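Local atomic coordinates of exosome complex component Rrp42 (Methanothermobacter thermautotrophicus, PDB entry 2WNR), a protein that probably serves as a non-catalytic subunit of the RNA-degrading exosome, helping to shape the active site of its partner Rrp41. Residues E214-T226 and M234-V247. Sequence-based numbering, arbitrary orientation.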
loop_
_atom_site.group_PDB
_atom_site.type_symbol
_atom_site.label_atom_id
_atom_site.label_comp_id
_atom_site.label_asym_id
_atom_site.label_seq_id
_atom_site.Cartn_x
_atom_site.Cartn_y
_atom_site.Cartn_z
ATOM N N GLU A 214 10.438 -19.319 -25.350
ATOM C CA GLU A 214 10.725 -18.387 -24.254
ATOM C C GLU A 214 11.222 -19.084 -22.981
ATOM O O GLU A 214 11.994 -18.512 -22.217
ATOM C CB GLU A 214 9.517 -17.504 -23.946
ATOM C CG GLU A 214 9.251 -16.444 -25.000
ATOM C CD GLU A 214 8.516 -15.235 -24.452
ATOM O OE1 GLU A 214 7.326 -15.366 -24.113
ATOM O OE2 GLU A 214 9.125 -14.144 -24.370
ATOM N N ASP A 215 10.793 -20.321 -22.764
ATOM C CA ASP A 215 11.237 -21.109 -21.619
ATOM C C ASP A 215 12.732 -21.401 -21.642
ATOM O O ASP A 215 13.344 -21.570 -20.587
ATOM C CB ASP A 215 10.487 -22.445 -21.575
ATOM C CG ASP A 215 9.355 -22.452 -20.574
ATOM O OD1 ASP A 215 8.699 -21.397 -20.399
ATOM O OD2 ASP A 215 9.115 -23.531 -19.973
ATOM N N ILE A 216 13.313 -21.472 -22.842
ATOM C CA ILE A 216 14.661 -22.013 -23.004
ATOM C C ILE A 216 15.670 -21.061 -23.638
ATOM O O ILE A 216 16.861 -21.404 -23.740
ATOM C CB ILE A 216 14.647 -23.312 -23.831
ATOM C CG1 ILE A 216 14.219 -23.016 -25.270
ATOM C CG2 ILE A 216 13.770 -24.366 -23.154
ATOM C CD1 ILE A 216 15.039 -23.730 -26.286
ATOM N N LEU A 217 15.206 -19.885 -24.072
ATOM C CA LEU A 217 16.067 -18.910 -24.729
ATOM C C LEU A 217 17.231 -18.526 -23.824
ATOM O O LEU A 217 17.129 -18.628 -22.604
ATOM C CB LEU A 217 15.271 -17.667 -25.151
ATOM C CG LEU A 217 14.470 -16.828 -24.136
ATOM C CD1 LEU A 217 15.360 -16.076 -23.161
ATOM C CD2 LEU A 217 13.571 -15.854 -24.865
ATOM N N THR A 218 18.343 -18.125 -24.435
ATOM C CA THR A 218 19.488 -17.588 -23.714
ATOM C C THR A 218 19.193 -16.120 -23.356
ATOM O O THR A 218 19.394 -15.679 -22.215
ATOM C CB THR A 218 20.764 -17.703 -24.576
ATOM O OG1 THR A 218 21.099 -19.083 -24.748
ATOM C CG2 THR A 218 21.955 -16.963 -23.943
ATOM N N ALA A 219 18.700 -15.384 -24.348
ATOM C CA ALA A 219 18.376 -13.986 -24.210
ATOM C C ALA A 219 17.387 -13.608 -25.296
ATOM O O ALA A 219 17.132 -14.390 -26.228
ATOM C CB ALA A 219 19.609 -13.168 -24.330
ATOM N N ARG A 220 16.830 -12.411 -25.179
ATOM C CA ARG A 220 15.875 -11.904 -26.155
ATOM C C ARG A 220 16.202 -10.459 -26.445
ATOM O O ARG A 220 16.837 -9.798 -25.632
ATOM C CB ARG A 220 14.450 -11.993 -25.603
ATOM C CG ARG A 220 14.242 -11.146 -24.340
ATOM C CD ARG A 220 12.800 -10.825 -24.066
ATOM N NE ARG A 220 12.603 -10.868 -22.653
ATOM C CZ ARG A 220 12.461 -9.914 -21.737
ATOM N NH1 ARG A 220 12.356 -10.373 -20.510
ATOM N NH2 ARG A 220 12.403 -8.599 -21.948
ATOM N N ILE A 221 15.757 -9.963 -27.592
ATOM C CA ILE A 221 15.886 -8.536 -27.915
ATOM C C ILE A 221 14.652 -8.014 -28.667
ATOM O O ILE A 221 14.218 -8.595 -29.655
ATOM C CB ILE A 221 17.216 -8.210 -28.666
ATOM C CG1 ILE A 221 17.311 -6.712 -28.970
ATOM C CG2 ILE A 221 17.358 -9.055 -29.929
ATOM C CD1 ILE A 221 18.701 -6.219 -29.295
ATOM N N SER A 222 14.073 -6.933 -28.159
ATOM C CA SER A 222 12.927 -6.302 -28.792
ATOM C C SER A 222 13.371 -5.021 -29.459
ATOM O O SER A 222 14.067 -4.206 -28.838
ATOM C CB SER A 222 11.846 -5.991 -27.760
ATOM O OG SER A 222 11.455 -7.169 -27.086
ATOM N N ILE A 223 12.966 -4.844 -30.715
ATOM C CA ILE A 223 13.314 -3.646 -31.457
ATOM C C ILE A 223 12.080 -2.934 -32.010
ATOM O O ILE A 223 11.283 -3.522 -32.736
ATOM C CB ILE A 223 14.337 -3.953 -32.571
ATOM C CG1 ILE A 223 15.580 -4.613 -31.969
ATOM C CG2 ILE A 223 14.729 -2.673 -33.317
ATOM C CD1 ILE A 223 16.446 -5.299 -32.975
ATOM N N GLY A 224 11.925 -1.667 -31.637
ATOM C CA GLY A 224 10.862 -0.831 -32.177
ATOM C C GLY A 224 11.384 0.010 -33.331
ATOM O O GLY A 224 12.306 0.818 -33.155
ATOM N N VAL A 225 10.793 -0.189 -34.511
ATOM C CA VAL A 225 11.160 0.552 -35.726
ATOM C C VAL A 225 10.006 1.451 -36.187
ATOM O O VAL A 225 8.841 1.100 -36.019
ATOM C CB VAL A 225 11.566 -0.399 -36.878
ATOM C CG1 VAL A 225 12.172 0.381 -38.022
ATOM C CG2 VAL A 225 12.560 -1.445 -36.374
ATOM N N THR A 226 10.336 2.607 -36.759
ATOM C CA THR A 226 9.320 3.550 -37.207
ATOM C C THR A 226 9.015 3.359 -38.698
ATOM O O THR A 226 9.659 2.547 -39.380
ATOM C CB THR A 226 9.726 5.022 -36.926
ATOM O OG1 THR A 226 10.858 5.381 -37.733
ATOM C CG2 THR A 226 10.058 5.222 -35.458
ATOM N N MET A 234 14.626 -0.153 -27.969
ATOM C CA MET A 234 15.330 -1.424 -27.920
ATOM C C MET A 234 15.401 -1.944 -26.489
ATOM O O MET A 234 15.553 -1.164 -25.541
ATOM C CB MET A 234 16.726 -1.286 -28.501
ATOM C CG MET A 234 17.425 -2.600 -28.760
ATOM S SD MET A 234 19.018 -2.354 -29.565
ATOM C CE MET A 234 18.486 -1.918 -31.216
ATOM N N GLN A 235 15.292 -3.265 -26.337
ATOM C CA GLN A 235 15.328 -3.873 -25.018
ATOM C C GLN A 235 15.872 -5.296 -25.038
ATOM O O GLN A 235 15.182 -6.243 -25.434
ATOM C CB GLN A 235 13.922 -3.852 -24.382
ATOM C CG GLN A 235 13.850 -4.385 -22.962
ATOM C CD GLN A 235 14.191 -3.331 -21.910
ATOM O OE1 GLN A 235 14.612 -2.215 -22.227
ATOM N NE2 GLN A 235 14.005 -3.689 -20.642
ATOM N N LYS A 236 17.106 -5.447 -24.582
ATOM C CA LYS A 236 17.681 -6.767 -24.358
ATOM C C LYS A 236 17.069 -7.346 -23.091
ATOM O O LYS A 236 16.939 -6.651 -22.083
ATOM C CB LYS A 236 19.200 -6.665 -24.222
ATOM C CG LYS A 236 19.930 -7.999 -24.149
ATOM C CD LYS A 236 20.294 -8.383 -22.732
ATOM C CE LYS A 236 20.859 -9.781 -22.679
ATOM N NZ LYS A 236 21.178 -10.188 -21.270
ATOM N N GLY A 237 16.677 -8.611 -23.146
ATOM C CA GLY A 237 16.146 -9.301 -21.971
ATOM C C GLY A 237 16.833 -10.631 -21.780
ATOM O O GLY A 237 17.606 -11.055 -22.644
ATOM N N GLY A 238 16.564 -11.286 -20.653
ATOM C CA GLY A 238 17.064 -12.646 -20.415
ATOM C C GLY A 238 18.312 -12.644 -19.565
ATOM O O GLY A 238 18.891 -11.596 -19.313
ATOM N N GLU A 239 18.727 -13.828 -19.130
ATOM C CA GLU A 239 19.851 -13.966 -18.219
ATOM C C GLU A 239 21.165 -14.236 -18.935
ATOM O O GLU A 239 22.230 -14.133 -18.327
ATOM C CB GLU A 239 19.576 -15.065 -17.198
ATOM C CG GLU A 239 18.642 -14.656 -16.058
ATOM C CD GLU A 239 18.543 -15.714 -14.953
ATOM O OE1 GLU A 239 17.526 -15.694 -14.221
ATOM O OE2 GLU A 239 19.464 -16.566 -14.815
ATOM N N GLY A 240 21.095 -14.591 -20.217
ATOM C CA GLY A 240 22.304 -14.823 -21.019
ATOM C C GLY A 240 22.711 -13.635 -21.880
ATOM O O GLY A 240 21.982 -12.656 -21.970
ATOM N N PRO A 241 23.880 -13.715 -22.525
ATOM C CA PRO A 241 24.368 -12.621 -23.347
ATOM C C PRO A 241 23.940 -12.658 -24.816
ATOM O O PRO A 241 23.474 -13.681 -25.311
ATOM C CB PRO A 241 25.888 -12.771 -23.261
ATOM C CG PRO A 241 26.150 -14.120 -22.695
ATOM C CD PRO A 241 24.855 -14.813 -22.461
ATOM N N LEU A 242 24.100 -11.521 -25.487
ATOM C CA LEU A 242 24.012 -11.418 -26.938
ATOM C C LEU A 242 25.392 -11.028 -27.477
ATOM O O LEU A 242 26.199 -10.408 -26.766
ATOM C CB LEU A 242 23.004 -10.338 -27.311
ATOM C CG LEU A 242 21.549 -10.655 -27.674
ATOM C CD1 LEU A 242 20.962 -11.853 -26.933
ATOM C CD2 LEU A 242 20.674 -9.430 -27.464
ATOM N N THR A 243 25.671 -11.383 -28.726
ATOM C CA THR A 243 26.876 -10.891 -29.389
ATOM C C THR A 243 26.534 -9.649 -30.222
ATOM O O THR A 243 25.356 -9.359 -30.485
ATOM C CB THR A 243 27.523 -11.969 -30.275
ATOM O OG1 THR A 243 26.669 -12.250 -31.385
ATOM C CG2 THR A 243 27.760 -13.251 -29.486
ATOM N N ARG A 244 27.562 -8.911 -30.628
ATOM C CA ARG A 244 27.391 -7.790 -31.546
ATOM C C ARG A 244 26.630 -8.209 -32.819
ATOM O O ARG A 244 25.724 -7.504 -33.261
ATOM C CB ARG A 244 28.755 -7.187 -31.899
ATOM C CG ARG A 244 28.676 -5.876 -32.662
ATOM C CD ARG A 244 30.060 -5.347 -32.988
ATOM N NE ARG A 244 29.995 -4.169 -33.849
ATOM C CZ ARG A 244 29.919 -4.204 -35.178
ATOM N NH1 ARG A 244 29.891 -5.362 -35.828
ATOM N NH2 ARG A 244 29.859 -3.074 -35.860
ATOM N N ASP A 245 26.992 -9.359 -33.391
ATOM C CA ASP A 245 26.360 -9.838 -34.620
ATOM C C ASP A 245 24.884 -10.116 -34.401
ATOM O O ASP A 245 24.062 -9.769 -35.249
ATOM C CB ASP A 245 27.062 -11.086 -35.176
ATOM C CG ASP A 245 28.421 -10.775 -35.798
ATOM O OD1 ASP A 245 28.823 -9.581 -35.859
ATOM O OD2 ASP A 245 29.096 -11.739 -36.230
ATOM N N ASP A 246 24.555 -10.728 -33.262
ATOM C CA ASP A 246 23.166 -11.013 -32.897
ATOM C C ASP A 246 22.330 -9.742 -32.889
ATOM O O ASP A 246 21.229 -9.720 -33.426
ATOM C CB ASP A 246 23.078 -11.687 -31.530
ATOM C CG ASP A 246 23.653 -13.086 -31.522
ATOM O OD1 ASP A 246 23.797 -13.699 -32.596
ATOM O OD2 ASP A 246 23.966 -13.582 -30.424
ATOM N N VAL A 247 22.867 -8.680 -32.298
ATOM C CA VAL A 247 22.138 -7.433 -32.176
ATOM C C VAL A 247 21.911 -6.788 -33.533
ATOM O O VAL A 247 20.779 -6.417 -33.866
ATOM C CB VAL A 247 22.852 -6.474 -31.234
ATOM C CG1 VAL A 247 22.232 -5.075 -31.296
ATOM C CG2 VAL A 247 22.807 -7.031 -29.814
#
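In R220, chi1 of 62° sets CG between the backbone N and the carbonyl carbon, and a bend at chi3 folds the chain over G237. The guanidinium lies with one face on the backbone there, G237 CA sitting 3.7 Å above the centre of its plane. R220 NH2 continues to E106 in a salt bridge. Replacing R220 with an alanine would probably uncover the G237 backbone and leave E106 without this charged mate. In I221, CG1 is anti to the backbone N (chi1 -180°), which carries CD1 to M234; I221 CD1 and M234 CG are 3.9 Å apart. M234 CE lies alongside I223 CG1. L242 comes to the same face, with its CD2 3.9 Å from I221 CB. Strands 219-226 and 231-237 form an antiparallel beta hairpin in the region of 3' exoribonuclease family domain 2, in this RNase PH family protein. R220 with G237 and S222 with Q235 are hydrogen-bonded pairs. The bond from G237 N to R220 O is 2.8 Å and nearly straight, at 173°. I221 with K236 and I223 with M234 are the non-hydrogen-bonded pairs. Beyond the ladder the chain turns at G238, and G240 N donates to T218 O at 2.8 Å. The K236 chain passes A219 CB to donate from NZ to G240 O at 2.7 Å. Its NZ also bonds to the backbone of a neighbouring subunit. M234 and Q235 pair with a strand of that subunit, extending the sheet across the interface. T243 and D246 form a capping box at the start of helix 244-268: D246 N donates to T243 OG1, and T243 N to D246 OD2.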